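Local coordinates for TrwG protein (Bartonella grahamii, PDB 4NHF), which probably serves as a VirB8-like inner-membrane component of the Trw type IV secretion machinery and is represented here by its soluble domain, at residues G145-G150 / Q166-R171. Residues are numbered along the deposited sequence; the frame is centred on the assembly and turned at random. Where two conformers were deposited one is given.
Sequences GYTYVG and QITSYR
The Tyr146 ring lies on the buried face covered by helix 42-57, where Tyr146 and Ile167 form a non-hydrogen-bonded pair of an antiparallel ladder with a classic beta bulge. The ladder joins strands 138-148 and 165-174 of the four-stranded sheet in this VirB8 domain of the NTF2 clan. The ring leads away from the neighbouring strand, since chi1 of 66° puts CG between the backbone N and the carbonyl carbon. Tyr146 CB stays behind, 4.3 Å from Ile167 CD1. Leu49 touches the Tyr146 side chain, and the Tyr146 OH is hydrogen-bonded to Asp45. Ile167 packs on Tyr52 of the same helix and on Ile144.

Thr147, Gln166 and Ser169 point to the other face. Just past the strand end, Val149 CG2 meets Gln166 CG at 3.8 Å, their side chains crossing at about a right angle. Gln166 bends at chi2, and its NE2 makes a weak hydrogen bond to Leu73 O. The Thr147 hydroxyl is hydrogen-bonded to Glu37.

Thr147 N bonds to Gln166 O at 3.0 Å. Gln166 N returns a bond to Thr147 O at 2.9 Å. At the bulge the register slips by one residue, and Thr168 and Ser169 both face Gly145. Ser169 OG lies 3.6 Å from Gly145 CA. Its chi1 of 65° sets OG over the backbone, flanked by N and the carbonyl carbon. Gly145 N gives a bond to Ser169 O at 3.0 Å. Gly145 O receives two N-H groups. The bond from Ser169 N to Gly145 O is weak, at 3.4 Å. Thr168 N lies 2.8 Å from Gly145 O and comes in 47° above the carbonyl plane.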
ATOM      1  N   GLY A 145     -13.127 -10.117  11.834  1.00 16.42           N
ATOM      2  CA  GLY A 145     -14.368 -10.306  11.100  1.00 16.72           C
ATOM      3  C   GLY A 145     -14.342  -9.326   9.952  1.00 15.95           C
ATOM      4  O   GLY A 145     -13.861  -8.207  10.119  1.00 15.23           O
ATOM      5  N   TYR A 146     -14.819  -9.745   8.767  1.00 15.89           N
ATOM      6  CA  TYR A 146     -14.818  -8.867   7.639  1.00 15.49           C
ATOM      7  C   TYR A 146     -15.917  -9.177   6.651  1.00 16.09           C
ATOM      8  O   TYR A 146     -16.497 -10.261   6.645  1.00 16.74           O
ATOM      9  CB  TYR A 146     -13.495  -8.932   6.899  1.00 14.90           C
ATOM     10  CG  TYR A 146     -13.241 -10.294   6.246  1.00 15.39           C
ATOM     11  CD1 TYR A 146     -12.774 -11.362   7.014  1.00 15.65           C
ATOM     12  CD2 TYR A 146     -13.582 -10.543   4.896  1.00 15.78           C
ATOM     13  CE1 TYR A 146     -12.525 -12.616   6.443  1.00 16.24           C
ATOM     14  CE2 TYR A 146     -13.315 -11.786   4.299  1.00 16.21           C
ATOM     15  CZ  TYR A 146     -12.804 -12.828   5.087  1.00 16.33           C
ATOM     16  OH  TYR A 146     -12.570 -14.056   4.531  1.00 17.07           O
ATOM     17  N   THR A 147     -16.207  -8.181   5.819  1.00 15.87           N
ATOM     18  CA  THR A 147     -17.172  -8.338   4.719  1.00 16.38           C
ATOM     19  C   THR A 147     -16.805  -7.346   3.621  1.00 15.81           C
ATOM     20  O   THR A 147     -15.768  -6.664   3.716  1.00 14.74           O
ATOM     21  CB  THR A 147     -18.601  -8.143   5.210  1.00 17.48           C
ATOM     22  OG1 THR A 147     -19.492  -8.650   4.201  1.00 18.27           O
ATOM     23  CG2 THR A 147     -18.890  -6.661   5.491  1.00 17.44           C
ATOM     24  N   TYR A 148     -17.569  -7.295   2.545  1.00 16.25           N
ATOM     25  CA  TYR A 148     -17.450  -6.249   1.561  1.00 16.15           C
ATOM     26  C   TYR A 148     -18.777  -5.642   1.292  1.00 17.36           C
ATOM     27  O   TYR A 148     -19.807  -6.403   1.084  1.00 18.23           O
ATOM     28  CB  TYR A 148     -16.898  -6.775   0.260  1.00 16.17           C
ATOM     29  CG  TYR A 148     -15.601  -7.528   0.305  1.00 15.52           C
ATOM     30  CD1 TYR A 148     -15.546  -8.823   0.799  1.00 15.70           C
ATOM     31  CD2 TYR A 148     -14.448  -6.951  -0.215  1.00 14.90           C
ATOM     32  CE1 TYR A 148     -14.374  -9.543   0.762  1.00 15.41           C
ATOM     33  CE2 TYR A 148     -13.268  -7.644  -0.257  1.00 14.58           C
ATOM     34  CZ  TYR A 148     -13.216  -8.924   0.245  1.00 14.99           C
ATOM     35  OH  TYR A 148     -12.026  -9.617   0.196  1.00 15.25           O
ATOM     36  N   VAL A 149     -18.842  -4.315   1.274  1.00 17.58           N
ATOM     37  CA  VAL A 149     -20.144  -3.613   1.176  1.00 19.11           C
ATOM     38  C   VAL A 149     -20.479  -2.867  -0.119  1.00 20.09           C
ATOM     39  O   VAL A 149     -21.571  -2.341  -0.238  1.00 21.10           O
ATOM     40  CB  VAL A 149     -20.374  -2.659   2.359  1.00 19.25           C
ATOM     41  CG1 VAL A 149     -20.357  -3.498   3.626  1.00 19.21           C
ATOM     42  CG2 VAL A 149     -19.278  -1.555   2.427  1.00 18.42           C
ATOM     43  N   GLY A 150     -19.574  -2.889  -1.093  1.00 20.07           N
ATOM     44  CA  GLY A 150     -19.725  -2.150  -2.344  1.00 21.15           C
ATOM     45  C   GLY A 150     -18.887  -0.872  -2.339  1.00 21.39           C
ATOM     46  O   GLY A 150     -18.448  -0.360  -1.300  1.00 20.55           O
ATOM     47  N   GLN A 166     -14.545  -4.109   4.447  1.00 15.89           N
ATOM     48  CA  GLN A 166     -14.789  -3.584   5.770  1.00 16.66           C
ATOM     49  C   GLN A 166     -14.450  -4.604   6.848  1.00 16.39           C
ATOM     50  O   GLN A 166     -14.971  -5.694   6.880  1.00 16.58           O
ATOM     51  CB  GLN A 166     -16.216  -3.147   5.993  1.00 18.59           C
ATOM     52  CG  GLN A 166     -16.682  -2.037   5.093  1.00 20.19           C
ATOM     53  CD  GLN A 166     -16.269  -0.676   5.616  1.00 21.21           C
ATOM     54  OE1 GLN A 166     -17.056  -0.019   6.331  1.00 23.28           O
ATOM     55  NE2 GLN A 166     -15.053  -0.231   5.258  1.00 20.04           N
ATOM     56  N   ILE A 167     -13.548  -4.220   7.722  1.00 15.83           N
ATOM     57  CA  ILE A 167     -13.240  -4.992   8.922  1.00 15.87           C
ATOM     58  C   ILE A 167     -14.363  -4.670   9.911  1.00 16.87           C
ATOM     59  O   ILE A 167     -14.530  -3.506  10.285  1.00 17.30           O
ATOM     60  CB  ILE A 167     -11.887  -4.544   9.481  1.00 15.15           C
ATOM     61  CG1 ILE A 167     -10.780  -4.766   8.444  1.00 14.41           C
ATOM     62  CG2 ILE A 167     -11.566  -5.232  10.815  1.00 15.45           C
ATOM     63  CD1 ILE A 167     -10.399  -6.209   8.261  1.00 14.38           C
ATOM     64  N   THR A 168     -15.123  -5.667  10.323  1.00 17.34           N
ATOM     65  CA  THR A 168     -16.213  -5.453  11.284  1.00 18.72           C
ATOM     66  C   THR A 168     -15.869  -5.767  12.722  1.00 19.26           C
ATOM     67  O   THR A 168     -16.608  -5.387  13.621  1.00 19.77           O
ATOM     68  CB  THR A 168     -17.431  -6.292  10.863  1.00 19.48           C
ATOM     69  OG1 THR A 168     -16.999  -7.656  10.690  1.00 19.30           O
ATOM     70  CG2 THR A 168     -17.917  -5.747   9.540  1.00 19.36           C
ATOM     71  N   SER A 169     -14.808  -6.548  12.914  1.00 19.30           N
ATOM     72  CA  SER A 169     -14.189  -6.719  14.251  1.00 20.32           C
ATOM     73  C   SER A 169     -12.706  -6.996  14.104  1.00 18.85           C
ATOM     74  O   SER A 169     -12.231  -7.577  13.095  1.00 19.18           O
ATOM     75  CB  SER A 169     -14.902  -7.817  15.075  1.00 21.98           C
ATOM     76  OG  SER A 169     -14.735  -9.052  14.448  1.00 23.00           O
ATOM     77  N   TYR A 170     -11.956  -6.537  15.060  1.00 18.43           N
ATOM     78  CA  TYR A 170     -10.525  -6.687  15.013  1.00 17.13           C
ATOM     79  C   TYR A 170      -9.963  -6.581  16.395  1.00 17.64           C
ATOM     80  O   TYR A 170     -10.263  -5.622  17.114  1.00 18.27           O
ATOM     81  CB  TYR A 170      -9.892  -5.645  14.088  1.00 16.05           C
ATOM     82  CG  TYR A 170      -8.383  -5.783  13.925  1.00 15.24           C
ATOM     83  CD1 TYR A 170      -7.494  -5.314  14.915  1.00 15.28           C
ATOM     84  CD2 TYR A 170      -7.848  -6.405  12.813  1.00 14.69           C
ATOM     85  CE1 TYR A 170      -6.103  -5.395  14.727  1.00 14.97           C
ATOM     86  CE2 TYR A 170      -6.493  -6.518  12.627  1.00 14.46           C
ATOM     87  CZ  TYR A 170      -5.612  -6.040  13.592  1.00 14.51           C
ATOM     88  OH  TYR A 170      -4.283  -6.179  13.346  1.00 14.44           O
ATOM     89  N   ARG A 171      -9.191  -7.592  16.776  1.00 18.06           N
ATOM     90  CA  ARG A 171      -8.348  -7.511  17.967  0.60 18.88           C
ATOM     91  C   ARG A 171      -7.063  -8.267  17.711  1.00 18.59           C
ATOM     92  O   ARG A 171      -7.032  -9.296  17.026  1.00 18.47           O
ATOM     93  CB  ARG A 171      -9.036  -8.021  19.252  0.60 20.25           C
ATOM     94  CG  ARG A 171      -9.528  -9.446  19.163  0.60 20.96           C
ATOM     95  CD  ARG A 171     -10.254  -9.876  20.417  0.60 22.29           C
ATOM     96  NE  ARG A 171      -9.355 -10.022  21.550  0.60 22.86           N
ATOM     97  CZ  ARG A 171      -9.744 -10.243  22.803  0.60 24.56           C
ATOM     98  NH1 ARG A 171     -11.037 -10.395  23.105  0.60 25.66           N
ATOM     99  NH2 ARG A 171      -8.835 -10.352  23.770  0.60 25.12           N
TER